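Local coordinates for protein forkhead-associated 1 (Saccharomyces cerevisiae, PDB 6C4U) that binds a phosphothreonine-containing peptide of the human transcription factor c-Myc through an engineered forkhead-associated domain, at residues Asn79-Asn84 and Ile102-Asp107; Ile4-Ile9 and Trp38-Asn43; His60-Leu65 and Leu72-Ser77. All coordinates share one frame; numbering follows the deposited sequence.

Contact 1 of 3, residues Asn79-Asn84 and Ile102-Asp107; sequences NGTWLN and ITVRTD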
ATOM      1  N   ASN F  79       8.947 -11.777  -3.201  1.00102.89           N
ATOM      2  CA  ASN F  79       8.886 -11.778  -4.670  1.00104.25           C
ATOM      3  C   ASN F  79       8.821 -10.412  -5.371  1.00112.38           C
ATOM      4  O   ASN F  79       8.612 -10.344  -6.580  1.00108.77           O
ATOM      5  CB  ASN F  79       7.721 -12.664  -5.095  1.00105.85           C
ATOM      6  CG  ASN F  79       7.996 -14.131  -4.839  1.00111.44           C
ATOM      7  OD1 ASN F  79       9.074 -14.633  -5.155  1.00114.57           O
ATOM      8  ND2 ASN F  79       7.026 -14.828  -4.258  1.00117.18           N
ATOM      9  N   GLY F  80       8.981  -9.330  -4.613  1.00114.49           N
ATOM     10  CA  GLY F  80       9.018  -7.989  -5.196  1.00100.46           C
ATOM     11  C   GLY F  80       7.672  -7.333  -5.412  1.00 92.20           C
ATOM     12  O   GLY F  80       6.615  -7.990  -5.416  1.00 87.78           O
ATOM     13  N   THR F  81       7.748  -6.018  -5.611  1.00 79.01           N
ATOM     14  CA  THR F  81       6.577  -5.153  -5.719  1.00 73.13           C
ATOM     15  C   THR F  81       6.881  -4.097  -6.768  1.00 78.49           C
ATOM     16  O   THR F  81       7.943  -3.480  -6.728  1.00 81.18           O
ATOM     17  CB  THR F  81       6.282  -4.486  -4.359  1.00 72.01           C
ATOM     18  OG1 THR F  81       5.842  -5.491  -3.443  1.00 77.40           O
ATOM     19  CG2 THR F  81       5.213  -3.397  -4.459  1.00 68.89           C
ATOM     20  N   TRP F  82       5.936  -3.887  -7.687  1.00 85.36           N
ATOM     21  CA  TRP F  82       6.100  -2.978  -8.823  1.00 79.33           C
ATOM     22  C   TRP F  82       5.261  -1.736  -8.648  1.00 73.26           C
ATOM     23  O   TRP F  82       4.098  -1.825  -8.272  1.00 77.29           O
ATOM     24  CB  TRP F  82       5.672  -3.682 -10.103  1.00 90.92           C
ATOM     25  CG  TRP F  82       6.731  -4.538 -10.647  1.00 97.00           C
ATOM     26  CD1 TRP F  82       7.544  -4.250 -11.687  1.00 98.07           C
ATOM     27  CD2 TRP F  82       7.123  -5.825 -10.167  1.00 94.48           C
ATOM     28  NE1 TRP F  82       8.417  -5.280 -11.897  1.00103.65           N
ATOM     29  CE2 TRP F  82       8.180  -6.262 -10.978  1.00 93.24           C
ATOM     30  CE3 TRP F  82       6.679  -6.651  -9.134  1.00102.02           C
ATOM     31  CZ2 TRP F  82       8.811  -7.482 -10.791  1.00 99.39           C
ATOM     32  CZ3 TRP F  82       7.307  -7.871  -8.945  1.00107.60           C
ATOM     33  CH2 TRP F  82       8.365  -8.275  -9.775  1.00110.10           C
ATOM     34  N   LEU F  83       5.848  -0.583  -8.932  1.00 69.13           N
ATOM     35  CA  LEU F  83       5.146   0.691  -8.848  1.00 77.77           C
ATOM     36  C   LEU F  83       5.163   1.318 -10.231  1.00 89.72           C
ATOM     37  O   LEU F  83       6.234   1.689 -10.730  1.00110.55           O
ATOM     38  CB  LEU F  83       5.823   1.609  -7.837  1.00 77.25           C
ATOM     39  CG  LEU F  83       5.326   3.049  -7.779  1.00 77.32           C
ATOM     40  CD1 LEU F  83       3.821   3.112  -7.630  1.00 82.44           C
ATOM     41  CD2 LEU F  83       5.971   3.775  -6.608  1.00 88.71           C
ATOM     42  N   ASN F  84       3.979   1.429 -10.842  1.00 94.07           N
ATOM     43  CA  ASN F  84       3.835   1.863 -12.236  1.00 87.72           C
ATOM     44  C   ASN F  84       4.746   1.008 -13.108  1.00 90.60           C
ATOM     45  O   ASN F  84       5.555   1.517 -13.881  1.00 88.13           O
ATOM     46  CB  ASN F  84       4.144   3.362 -12.402  1.00 81.64           C
ATOM     47  CG  ASN F  84       3.264   4.233 -11.517  1.00 81.74           C
ATOM     48  OD1 ASN F  84       2.052   3.991 -11.369  1.00 75.48           O
ATOM     49  ND2 ASN F  84       3.869   5.247 -10.909  1.00 73.37           N
ATOM     50  N   ILE F 102       0.152  -0.024  -8.069  1.00 72.89           N
ATOM     51  CA  ILE F 102       0.962  -0.988  -7.324  1.00 76.42           C
ATOM     52  C   ILE F 102       0.603  -2.384  -7.809  1.00 74.07           C
ATOM     53  O   ILE F 102      -0.566  -2.741  -7.845  1.00 77.40           O
ATOM     54  CB  ILE F 102       0.713  -0.835  -5.802  1.00 76.73           C
ATOM     55  CG1 ILE F 102       1.050   0.604  -5.368  1.00 82.75           C
ATOM     56  CG2 ILE F 102       1.604  -1.758  -5.005  1.00 75.79           C
ATOM     57  CD1 ILE F 102       0.791   0.913  -3.916  1.00 75.93           C
ATOM     58  N   THR F 103       1.611  -3.172  -8.166  1.00 76.16           N
ATOM     59  CA  THR F 103       1.407  -4.474  -8.822  1.00 86.39           C
ATOM     60  C   THR F 103       2.248  -5.540  -8.153  1.00 85.67           C
ATOM     61  O   THR F 103       3.409  -5.288  -7.854  1.00 80.07           O
ATOM     62  CB  THR F 103       1.845  -4.420 -10.309  1.00 89.27           C
ATOM     63  OG1 THR F 103       2.085  -3.056 -10.726  1.00 95.91           O
ATOM     64  CG2 THR F 103       0.814  -5.048 -11.170  1.00 84.39           C
ATOM     65  N   VAL F 104       1.679  -6.724  -7.936  1.00 93.45           N
ATOM     66  CA  VAL F 104       2.430  -7.854  -7.350  1.00 98.63           C
ATOM     67  C   VAL F 104       2.203  -9.097  -8.202  1.00102.29           C
ATOM     68  O   VAL F 104       1.224  -9.193  -8.903  1.00101.34           O
ATOM     69  CB  VAL F 104       2.033  -8.119  -5.876  1.00 96.64           C
ATOM     70  CG1 VAL F 104       2.241  -6.867  -5.047  1.00102.04           C
ATOM     71  CG2 VAL F 104       0.595  -8.591  -5.743  1.00 94.49           C
ATOM     72  N   ARG F 105       3.089 -10.069  -8.129  1.00115.13           N
ATOM     73  CA  ARG F 105       2.928 -11.304  -8.925  1.00111.68           C
ATOM     74  C   ARG F 105       2.179 -12.368  -8.139  1.00112.58           C
ATOM     75  O   ARG F 105       2.295 -12.440  -6.894  1.00119.21           O
ATOM     76  CB  ARG F 105       4.275 -11.835  -9.323  1.00116.09           C
ATOM     77  CG  ARG F 105       5.038 -10.905 -10.259  1.00127.44           C
ATOM     78  CD  ARG F 105       6.549 -10.882 -10.012  1.00144.44           C
ATOM     79  NE  ARG F 105       7.194 -12.164 -10.296  1.00160.10           N
ATOM     80  CZ  ARG F 105       8.331 -12.609  -9.764  1.00168.79           C
ATOM     81  NH1 ARG F 105       9.033 -11.864  -8.902  1.00188.24           N
ATOM     82  NH2 ARG F 105       8.775 -13.820 -10.089  1.00156.26           N
ATOM     83  N   THR F 106       1.378 -13.147  -8.862  1.00118.45           N
ATOM     84  CA  THR F 106       0.471 -14.169  -8.300  1.00124.33           C
ATOM     85  C   THR F 106       0.828 -15.572  -8.803  1.00132.15           C
ATOM     86  O   THR F 106       0.859 -16.536  -8.025  1.00124.99           O
ATOM     87  CB  THR F 106      -0.982 -13.846  -8.684  1.00121.48           C
ATOM     88  OG1 THR F 106      -0.996 -13.171  -9.946  1.00107.26           O
ATOM     89  CG2 THR F 106      -1.629 -12.916  -7.639  1.00122.54           C
ATOM     90  N   ASP F 107       1.058 -15.706 -10.107  1.00152.18           N
ATOM     91  CA  ASP F 107       1.532 -16.968 -10.702  1.00160.90           C
ATOM     92  C   ASP F 107       2.986 -16.847 -11.163  1.00158.21           C
ATOM     93  O   ASP F 107       3.463 -15.745 -11.487  1.00145.94           O
ATOM     94  CB  ASP F 107       0.719 -17.369 -11.961  1.00176.17           C
ATOM     95  CG  ASP F 107      -0.753 -17.608 -11.682  1.00184.70           C
ATOM     96  OD1 ASP F 107      -1.119 -18.038 -10.567  1.00195.08           O
ATOM     97  OD2 ASP F 107      -1.546 -17.373 -12.622  1.00179.69           O
TER
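Trp-82 and Thr-103 form an antiparallel hydrogen-bonded pair, a worked case of how a very short strand can be fixed by two backbone bonds. Trp-82 N gives its hydrogen to Thr-103 O at 2.9 Å, almost straight at 167°, and Thr-103 N returns a bond to Trp-82 O at 2.8 Å. Trp-82 O is gripped further by the hydroxyl OG1 of Thr-103, a weak bond, and by a CA-H...O contact from Ile-102.

Farther along, Arg-105 NH1 makes a weak bond to Asn-79 O (2.8 Å, 121°), the oxygen lying near the guanidinium plane. The side chain of Arg-105 is bent at chi2 and again at chi3 (65°), which turns its guanidinium back toward this carbonyl. NH1 also reaches the edge of the Trp-82 indole, 3.8 Å from its CH2, with guanidinium and ring planes nearly perpendicular. With an alanine in place of Arg-105, Asn-79 O would probably lose this donor and the indole would probably lose a neighbour at that edge. The apolar contacts are looser: on the face opposite the indole, Leu-83 CD1 meets Ile-102 CG1 at 4.4 Å, and Thr-81 CG2 meets Ile-102 CG2 at 4.0 Å.

Asn-79 ND2 bonds to Pro-55 O and to the backbone of the bound peptide, so the loop leading into this strand belongs to the ligand-binding surface; Arg-105 packs on an apolar side chain of the same peptide. Strand 101-105 lies between strands 82-83 and 112-119 in the sheet, while Ile-102 reaches across to Phe-61 and Ile-63 of strand 61-66.

Contact 2 of 3, residues Ile4-Ile9 and Trp38-Asn43; sequences IVFRVI and WTFGRN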
ATOM      1  N   ILE F   4     -10.807  10.494   5.026  1.00142.64           N
ATOM      2  CA  ILE F   4     -10.085   9.564   4.273  1.00119.13           C
ATOM      3  C   ILE F   4      -8.763  10.017   3.741  1.00101.82           C
ATOM      4  O   ILE F   4      -8.704  11.035   3.086  1.00 92.72           O
ATOM      5  CB  ILE F   4     -11.022   9.027   3.147  1.00131.07           C
ATOM      6  CG1 ILE F   4     -10.551   7.658   2.893  1.00134.16           C
ATOM      7  CG2 ILE F   4     -11.434   9.936   1.939  1.00139.50           C
ATOM      8  CD1 ILE F   4     -11.010   6.778   4.057  1.00127.81           C
ATOM      9  N   VAL F   5      -7.708   9.242   3.939  1.00 86.58           N
ATOM     10  CA  VAL F   5      -6.383   9.644   3.435  1.00 85.10           C
ATOM     11  C   VAL F   5      -6.225   9.266   1.977  1.00 82.38           C
ATOM     12  O   VAL F   5      -5.756  10.088   1.163  1.00 89.55           O
ATOM     13  CB  VAL F   5      -5.244   8.994   4.238  1.00 88.36           C
ATOM     14  CG1 VAL F   5      -3.887   9.463   3.707  1.00 83.03           C
ATOM     15  CG2 VAL F   5      -5.400   9.295   5.729  1.00 95.20           C
ATOM     16  N   PHE F   6      -6.564   8.014   1.676  1.00 78.81           N
ATOM     17  CA  PHE F   6      -6.458   7.468   0.327  1.00 75.17           C
ATOM     18  C   PHE F   6      -7.358   6.254   0.175  1.00 75.28           C
ATOM     19  O   PHE F   6      -7.878   5.710   1.153  1.00 73.93           O
ATOM     20  CB  PHE F   6      -5.005   7.108  -0.036  1.00 73.14           C
ATOM     21  CG  PHE F   6      -4.470   5.880   0.672  1.00 75.68           C
ATOM     22  CD1 PHE F   6      -4.066   5.937   2.003  1.00 79.69           C
ATOM     23  CD2 PHE F   6      -4.340   4.677   0.002  1.00 79.31           C
ATOM     24  CE1 PHE F   6      -3.592   4.799   2.655  1.00 83.94           C
ATOM     25  CE2 PHE F   6      -3.862   3.548   0.655  1.00 88.33           C
ATOM     26  CZ  PHE F   6      -3.505   3.603   1.970  1.00 83.74           C
ATOM     27  N   ARG F   7      -7.510   5.837  -1.077  1.00 83.37           N
ATOM     28  CA  ARG F   7      -8.430   4.783  -1.454  1.00 80.71           C
ATOM     29  C   ARG F   7      -7.734   3.855  -2.439  1.00 73.91           C
ATOM     30  O   ARG F   7      -6.961   4.298  -3.288  1.00 65.56           O
ATOM     31  CB  ARG F   7      -9.653   5.426  -2.071  1.00 93.89           C
ATOM     32  CG  ARG F   7     -10.589   4.480  -2.792  1.00117.07           C
ATOM     33  CD  ARG F   7     -11.808   5.257  -3.331  1.00139.08           C
ATOM     34  NE  ARG F   7     -12.757   5.628  -2.283  1.00136.34           N
ATOM     35  CZ  ARG F   7     -13.362   6.828  -2.151  1.00135.16           C
ATOM     36  NH1 ARG F   7     -13.063   7.843  -2.948  1.00143.26           N
ATOM     37  NH2 ARG F   7     -14.203   7.012  -1.153  1.00136.50           N
ATOM     38  N   VAL F   8      -8.048   2.571  -2.330  1.00 77.79           N
ATOM     39  CA  VAL F   8      -7.356   1.528  -3.085  1.00 78.97           C
ATOM     40  C   VAL F   8      -8.357   0.719  -3.867  1.00 80.45           C
ATOM     41  O   VAL F   8      -9.267   0.115  -3.317  1.00 75.45           O
ATOM     42  CB  VAL F   8      -6.568   0.579  -2.153  1.00 79.50           C
ATOM     43  CG1 VAL F   8      -5.986  -0.577  -2.887  1.00 81.26           C
ATOM     44  CG2 VAL F   8      -5.453   1.332  -1.472  1.00 82.16           C
ATOM     45  N   ILE F   9      -8.164   0.717  -5.179  1.00 83.81           N
ATOM     46  CA  ILE F   9      -9.099   0.142  -6.135  1.00 81.47           C
ATOM     47  C   ILE F   9      -8.407  -0.951  -6.894  1.00 82.20           C
ATOM     48  O   ILE F   9      -7.304  -0.764  -7.418  1.00 78.35           O
ATOM     49  CB  ILE F   9      -9.477   1.279  -7.126  1.00 84.49           C
ATOM     50  CG1 ILE F   9      -9.989   2.483  -6.354  1.00 79.66           C
ATOM     51  CG2 ILE F   9     -10.505   0.846  -8.102  1.00 85.88           C
ATOM     52  CD1 ILE F   9     -10.099   3.700  -7.207  1.00 81.50           C
ATOM     53  N   TRP F  38      -0.010   1.343   7.012  1.00 82.12           N
ATOM     54  CA  TRP F  38      -0.932   0.307   6.583  1.00 78.84           C
ATOM     55  C   TRP F  38      -0.139  -0.780   5.899  1.00 81.76           C
ATOM     56  O   TRP F  38       0.756  -0.481   5.119  1.00 76.18           O
ATOM     57  CB  TRP F  38      -1.925   0.885   5.597  1.00 71.32           C
ATOM     58  CG  TRP F  38      -2.797   1.930   6.180  1.00 66.52           C
ATOM     59  CD1 TRP F  38      -3.950   1.743   6.896  1.00 66.54           C
ATOM     60  CD2 TRP F  38      -2.590   3.334   6.107  1.00 57.70           C
ATOM     61  NE1 TRP F  38      -4.481   2.938   7.235  1.00 69.03           N
ATOM     62  CE2 TRP F  38      -3.657   3.938   6.788  1.00 59.51           C
ATOM     63  CE3 TRP F  38      -1.592   4.137   5.583  1.00 58.53           C
ATOM     64  CZ2 TRP F  38      -3.786   5.326   6.898  1.00 60.45           C
ATOM     65  CZ3 TRP F  38      -1.717   5.527   5.710  1.00 61.62           C
ATOM     66  CH2 TRP F  38      -2.826   6.100   6.361  1.00 61.07           C
ATOM     67  N   THR F  39      -0.471  -2.037   6.178  1.00 84.91           N
ATOM     68  CA  THR F  39       0.217  -3.163   5.555  1.00 89.86           C
ATOM     69  C   THR F  39      -0.712  -3.949   4.652  1.00 84.19           C
ATOM     70  O   THR F  39      -1.901  -4.063   4.910  1.00 82.95           O
ATOM     71  CB  THR F  39       0.795  -4.135   6.594  1.00 96.85           C
ATOM     72  OG1 THR F  39      -0.273  -4.680   7.382  1.00 95.44           O
ATOM     73  CG2 THR F  39       1.760  -3.424   7.507  1.00 94.86           C
ATOM     74  N   PHE F  40      -0.117  -4.522   3.616  1.00 78.27           N
ATOM     75  CA  PHE F  40      -0.802  -5.200   2.548  1.00 78.34           C
ATOM     76  C   PHE F  40      -0.134  -6.563   2.453  1.00 82.44           C
ATOM     77  O   PHE F  40       1.084  -6.634   2.304  1.00 85.70           O
ATOM     78  CB  PHE F  40      -0.588  -4.420   1.241  1.00 83.32           C
ATOM     79  CG  PHE F  40      -1.318  -3.119   1.181  1.00 77.97           C
ATOM     80  CD1 PHE F  40      -0.882  -2.025   1.911  1.00 81.27           C
ATOM     81  CD2 PHE F  40      -2.436  -2.968   0.360  1.00 79.19           C
ATOM     82  CE1 PHE F  40      -1.574  -0.834   1.884  1.00 83.96           C
ATOM     83  CE2 PHE F  40      -3.119  -1.764   0.328  1.00 86.81           C
ATOM     84  CZ  PHE F  40      -2.688  -0.706   1.091  1.00 85.50           C
ATOM     85  N   GLY F  41      -0.903  -7.641   2.534  1.00 84.65           N
ATOM     86  CA  GLY F  41      -0.303  -8.966   2.397  1.00 88.69           C
ATOM     87  C   GLY F  41      -1.244 -10.152   2.394  1.00 95.23           C
ATOM     88  O   GLY F  41      -2.469  -9.999   2.520  1.00 87.13           O
ATOM     89  N   ARG F  42      -0.648 -11.334   2.238  1.00105.48           N
ATOM     90  CA  ARG F  42      -1.386 -12.596   2.260  1.00109.67           C
ATOM     91  C   ARG F  42      -2.018 -12.878   3.629  1.00110.50           C
ATOM     92  O   ARG F  42      -3.064 -13.522   3.714  1.00128.57           O
ATOM     93  CB  ARG F  42      -0.470 -13.756   1.829  1.00110.43           C
ATOM     94  CG  ARG F  42      -1.011 -15.149   2.126  1.00119.99           C
ATOM     95  CD  ARG F  42      -0.366 -16.221   1.271  1.00128.49           C
ATOM     96  NE  ARG F  42       1.099 -16.174   1.280  1.00132.84           N
ATOM     97  CZ  ARG F  42       1.887 -16.735   2.197  1.00137.90           C
ATOM     98  NH1 ARG F  42       1.390 -17.408   3.241  1.00140.36           N
ATOM     99  NH2 ARG F  42       3.212 -16.614   2.078  1.00123.62           N
ATOM    100  N   ASN F  43      -1.371 -12.406   4.693  1.00 97.76           N
ATOM    101  CA  ASN F  43      -1.839 -12.646   6.045  1.00 97.33           C
ATOM    102  C   ASN F  43      -3.009 -11.702   6.279  1.00 93.48           C
ATOM    103  O   ASN F  43      -2.833 -10.481   6.199  1.00114.13           O
ATOM    104  CB  ASN F  43      -0.713 -12.364   7.049  1.00116.00           C
ATOM    105  CG  ASN F  43      -1.096 -12.690   8.493  1.00118.66           C
ATOM    106  OD1 ASN F  43      -2.238 -12.532   8.921  1.00110.32           O
ATOM    107  ND2 ASN F  43      -0.121 -13.165   9.245  1.00122.50           N
TER
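Phe-6 and Trp-38 meet in a T-shaped stack, which shows how strands of two facing sheets can meet through side chains. The ring edge of Phe-6 is directed at the six-membered ring of Trp-38, with centroids 5.1 Å apart and planes at 77°. Its CE1 does the touching, 3.6 Å from Trp-38 CE3, over one indole face and displaced toward the rim. The first torsion of Phe-6 (chi1 72°) sets CG between the backbone N and the carbonyl carbon, and from there the ring swings in toward strand 38-41, although the bond from CA to CB does not itself aim that way. Across CZ from there, CE2 of the same ring comes to 4.4 Å from Phe-40 CZ, rim to rim, each atom near the plane of the other ring.

Aliphatic contacts flank the aromatic ones. Val-5 CG2 approaches Trp-38 CH2 obliquely at 4.2 Å, and Val-8 CG2 lies at the edge of Phe-40, 4.3 Å from CE2. Val-5 and Phe-6 form a classic beta bulge facing Phe-20, which is consistent with two successive side chains both reaching this interface; the Phe-20 ring stacks on Phe-6 and also meets Trp-38.

Backbone bonding plays no part between these segments: the strand axes run 12.1 Å apart and only 10° from parallel, one in each sheet of the FHA beta sandwich. Ile-63 and Ile-117 add further apolar cover to Phe-6. With all five touching residues buried and no hydrogen bond between the segments, cohesion here rests on ring edges, ring faces and methyl groups, the chemistry of a hydrophobic core.

Contact 3 of 3, residues His60-Leu65 and Leu72-Ser77; sequences HFQILL and LLNDIS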
ATOM      1  N   HIS F  60       3.614  -7.986   2.594  1.00 89.94           N
ATOM      2  CA  HIS F  60       4.207  -7.796   1.287  1.00 85.82           C
ATOM      3  C   HIS F  60       4.685  -6.372   1.041  1.00 81.63           C
ATOM      4  O   HIS F  60       5.780  -6.162   0.536  1.00 83.43           O
ATOM      5  CB  HIS F  60       3.210  -8.211   0.210  1.00 89.64           C
ATOM      6  CG  HIS F  60       3.847  -8.454  -1.116  1.00 89.68           C
ATOM      7  ND1 HIS F  60       4.059  -9.717  -1.618  1.00 83.51           N
ATOM      8  CD2 HIS F  60       4.356  -7.590  -2.027  1.00 91.06           C
ATOM      9  CE1 HIS F  60       4.663  -9.620  -2.792  1.00 88.19           C
ATOM     10  NE2 HIS F  60       4.859  -8.338  -3.062  1.00 84.10           N
ATOM     11  N   PHE F  61       3.858  -5.390   1.364  1.00 70.45           N
ATOM     12  CA  PHE F  61       4.317  -3.995   1.312  1.00 70.43           C
ATOM     13  C   PHE F  61       3.540  -3.161   2.308  1.00 67.20           C
ATOM     14  O   PHE F  61       2.510  -3.600   2.809  1.00 64.15           O
ATOM     15  CB  PHE F  61       4.264  -3.416  -0.124  1.00 74.79           C
ATOM     16  CG  PHE F  61       2.875  -3.308  -0.709  1.00 79.37           C
ATOM     17  CD1 PHE F  61       2.327  -4.377  -1.425  1.00 87.67           C
ATOM     18  CD2 PHE F  61       2.119  -2.143  -0.580  1.00 74.53           C
ATOM     19  CE1 PHE F  61       1.045  -4.301  -1.943  1.00 88.83           C
ATOM     20  CE2 PHE F  61       0.839  -2.059  -1.121  1.00 73.30           C
ATOM     21  CZ  PHE F  61       0.310  -3.131  -1.795  1.00 74.95           C
ATOM     22  N   GLN F  62       4.074  -1.985   2.621  1.00 61.04           N
ATOM     23  CA  GLN F  62       3.416  -1.065   3.522  1.00 65.12           C
ATOM     24  C   GLN F  62       3.282   0.260   2.831  1.00 70.64           C
ATOM     25  O   GLN F  62       4.082   0.598   1.942  1.00 61.53           O
ATOM     26  CB  GLN F  62       4.244  -0.844   4.801  1.00 74.94           C
ATOM     27  CG  GLN F  62       4.855  -2.098   5.401  1.00 75.64           C
ATOM     28  CD  GLN F  62       5.439  -1.900   6.755  1.00 73.59           C
ATOM     29  OE1 GLN F  62       4.804  -2.229   7.740  1.00 74.26           O
ATOM     30  NE2 GLN F  62       6.683  -1.451   6.802  1.00 88.49           N
ATOM     31  N   ILE F  63       2.277   1.018   3.249  1.00 76.54           N
ATOM     32  CA  ILE F  63       2.112   2.392   2.824  1.00 75.30           C
ATOM     33  C   ILE F  63       2.216   3.227   4.079  1.00 74.06           C
ATOM     34  O   ILE F  63       1.590   2.920   5.086  1.00 67.97           O
ATOM     35  CB  ILE F  63       0.784   2.597   2.060  1.00 80.34           C
ATOM     36  CG1 ILE F  63       0.872   1.851   0.724  1.00 81.27           C
ATOM     37  CG2 ILE F  63       0.502   4.080   1.842  1.00 79.43           C
ATOM     38  CD1 ILE F  63      -0.379   1.867  -0.108  1.00 82.10           C
ATOM     39  N   LEU F  64       3.038   4.260   4.022  1.00 80.66           N
ATOM     40  CA  LEU F  64       3.325   5.082   5.184  1.00 78.28           C
ATOM     41  C   LEU F  64       2.786   6.477   4.966  1.00 78.02           C
ATOM     42  O   LEU F  64       3.006   7.067   3.913  1.00 81.84           O
ATOM     43  CB  LEU F  64       4.827   5.174   5.397  1.00 76.80           C
ATOM     44  CG  LEU F  64       5.553   3.996   6.007  1.00 72.55           C
ATOM     45  CD1 LEU F  64       5.333   2.676   5.298  1.00 72.64           C
ATOM     46  CD2 LEU F  64       7.026   4.391   6.067  1.00 74.63           C
ATOM     47  N   LEU F  65       2.119   7.010   5.975  1.00 79.16           N
ATOM     48  CA  LEU F  65       1.704   8.406   5.957  1.00 83.89           C
ATOM     49  C   LEU F  65       2.808   9.254   6.567  1.00 84.36           C
ATOM     50  O   LEU F  65       3.070   9.154   7.747  1.00 78.40           O
ATOM     51  CB  LEU F  65       0.392   8.611   6.722  1.00 77.15           C
ATOM     52  CG  LEU F  65      -0.115  10.052   6.820  1.00 74.38           C
ATOM     53  CD1 LEU F  65      -0.238  10.750   5.484  1.00 71.06           C
ATOM     54  CD2 LEU F  65      -1.486  10.082   7.463  1.00 83.27           C
ATOM     55  N   LEU F  72       4.133   6.941   1.231  1.00 69.56           N
ATOM     56  CA  LEU F  72       5.334   6.250   0.808  1.00 71.87           C
ATOM     57  C   LEU F  72       5.076   4.761   0.727  1.00 72.73           C
ATOM     58  O   LEU F  72       4.326   4.223   1.538  1.00 70.27           O
ATOM     59  CB  LEU F  72       6.450   6.506   1.809  1.00 77.10           C
ATOM     60  CG  LEU F  72       6.910   7.948   1.902  1.00 83.18           C
ATOM     61  CD1 LEU F  72       7.685   8.109   3.199  1.00 94.73           C
ATOM     62  CD2 LEU F  72       7.799   8.339   0.733  1.00 86.33           C
ATOM     63  N   LEU F  73       5.748   4.110  -0.218  1.00 69.89           N
ATOM     64  CA  LEU F  73       5.610   2.677  -0.440  1.00 73.97           C
ATOM     65  C   LEU F  73       6.898   1.919  -0.049  1.00 76.67           C
ATOM     66  O   LEU F  73       7.972   2.177  -0.612  1.00 77.40           O
ATOM     67  CB  LEU F  73       5.250   2.434  -1.909  1.00 74.22           C
ATOM     68  CG  LEU F  73       5.365   0.987  -2.415  1.00 74.41           C
ATOM     69  CD1 LEU F  73       4.326   0.099  -1.777  1.00 75.50           C
ATOM     70  CD2 LEU F  73       5.225   0.915  -3.906  1.00 83.02           C
ATOM     71  N   ASN F  74       6.765   0.970   0.889  1.00 74.01           N
ATOM     72  CA  ASN F  74       7.886   0.167   1.401  1.00 77.79           C
ATOM     73  C   ASN F  74       7.694  -1.272   0.906  1.00 77.01           C
ATOM     74  O   ASN F  74       6.812  -1.972   1.411  1.00 69.30           O
ATOM     75  CB  ASN F  74       7.916   0.260   2.970  1.00 76.73           C
ATOM     76  CG  ASN F  74       9.199  -0.303   3.619  1.00 82.71           C
ATOM     77  OD1 ASN F  74       9.194  -0.746   4.792  1.00 88.67           O
ATOM     78  ND2 ASN F  74      10.311  -0.252   2.886  1.00 81.69           N
ATOM     79  N   ASP F  75       8.469  -1.721  -0.088  1.00 80.21           N
ATOM     80  CA  ASP F  75       8.445  -3.174  -0.419  1.00 90.09           C
ATOM     81  C   ASP F  75       9.119  -3.965   0.700  1.00 85.97           C
ATOM     82  O   ASP F  75      10.210  -3.600   1.107  1.00 77.74           O
ATOM     83  CB  ASP F  75       9.157  -3.510  -1.748  1.00 95.28           C
ATOM     84  CG  ASP F  75       9.167  -5.024  -2.038  1.00 93.27           C
ATOM     85  OD1 ASP F  75       8.142  -5.672  -1.744  1.00 90.98           O
ATOM     86  OD2 ASP F  75      10.187  -5.584  -2.528  1.00 88.27           O
ATOM     87  N   ILE F  76       8.487  -5.032   1.180  1.00 87.91           N
ATOM     88  CA  ILE F  76       9.083  -5.892   2.224  1.00 83.64           C
ATOM     89  C   ILE F  76       8.813  -7.362   1.917  1.00 87.06           C
ATOM     90  O   ILE F  76       8.568  -8.192   2.811  1.00 83.61           O
ATOM     91  CB  ILE F  76       8.590  -5.515   3.638  1.00 82.69           C
ATOM     92  CG1 ILE F  76       7.073  -5.632   3.759  1.00 83.77           C
ATOM     93  CG2 ILE F  76       9.001  -4.085   3.964  1.00 89.83           C
ATOM     94  CD1 ILE F  76       6.540  -5.466   5.162  1.00 86.73           C
ATOM     95  N   SER F  77       8.904  -7.681   0.630  1.00 90.58           N
ATOM     96  CA  SER F  77       8.420  -8.945   0.103  1.00 89.74           C
ATOM     97  C   SER F  77       9.535  -9.828  -0.411  1.00 86.98           C
ATOM     98  O   SER F  77      10.568  -9.333  -0.881  1.00 85.91           O
ATOM     99  CB  SER F  77       7.455  -8.682  -1.049  1.00 96.50           C
ATOM    100  OG  SER F  77       8.118  -8.068  -2.148  1.00 85.88           O
TER
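The beta hairpin of strands 61-66 and 71-75 is a textbook antiparallel ladder whose open end carries His-60. Gln-62 and Asn-74 form one hydrogen-bonded pair, with Asn-74 N to Gln-62 O at 2.9 Å and almost straight (176°); Leu-64 and Leu-72 form the next, with Leu-64 N to Leu-72 O at 2.8 Å. The first pair is doubled by its side chains, which lie side by side: Gln-62 NE2 gives an in-plane hydrogen to a lone pair of Asn-74 OD1 at 3.3 Å, while Asn-74 ND2 turns to Ser-92 O.

At the open end, His-60 and Phe-61 form a classic beta bulge opposite Phe-40, and Ile-76 N still reaches His-60 O at 3.0 Å, from above the carbonyl plane. Ser-57 and His-60 match the Ser-x-x-His element known from FHA domains: both ring nitrogens of His-60 are bonded, ND1 to Ser-57 N, which fixes the ring's rotation. A chi1 of -162° swings the imidazole away from the backbone N and under Ser-77, whose CB sits over the ring centre in a CH-pi contact, 3.3 Å from the centroid. On the core face, Leu-73 CD1 packs obliquely against Phe-61 CD2.

Contact 3 is the hub of the three. Toward contact 2 it is joined within one sheet, where Trp-38 O is 2.8 Å from Ile-63 N and Phe-40 O is 2.9 Å from His-60 N. Toward contact 1 the link runs through polar side chains and a backbone carbonyl: Thr-81 OG1 lies 2.9 Å from Asp-75 OD1, and Gly-80 O is 3.0 Å from His-60 NE2. Contacts 1 and 2 do not touch; their nearest atoms are about 6 Å apart and their centres about 14 Å. The bound peptide is approached by Asn-79 and Arg-105 of contact 1 and, beyond the core packing of contact 2, by Arg-42 of segment 38-43, which packs on the peptide backbone.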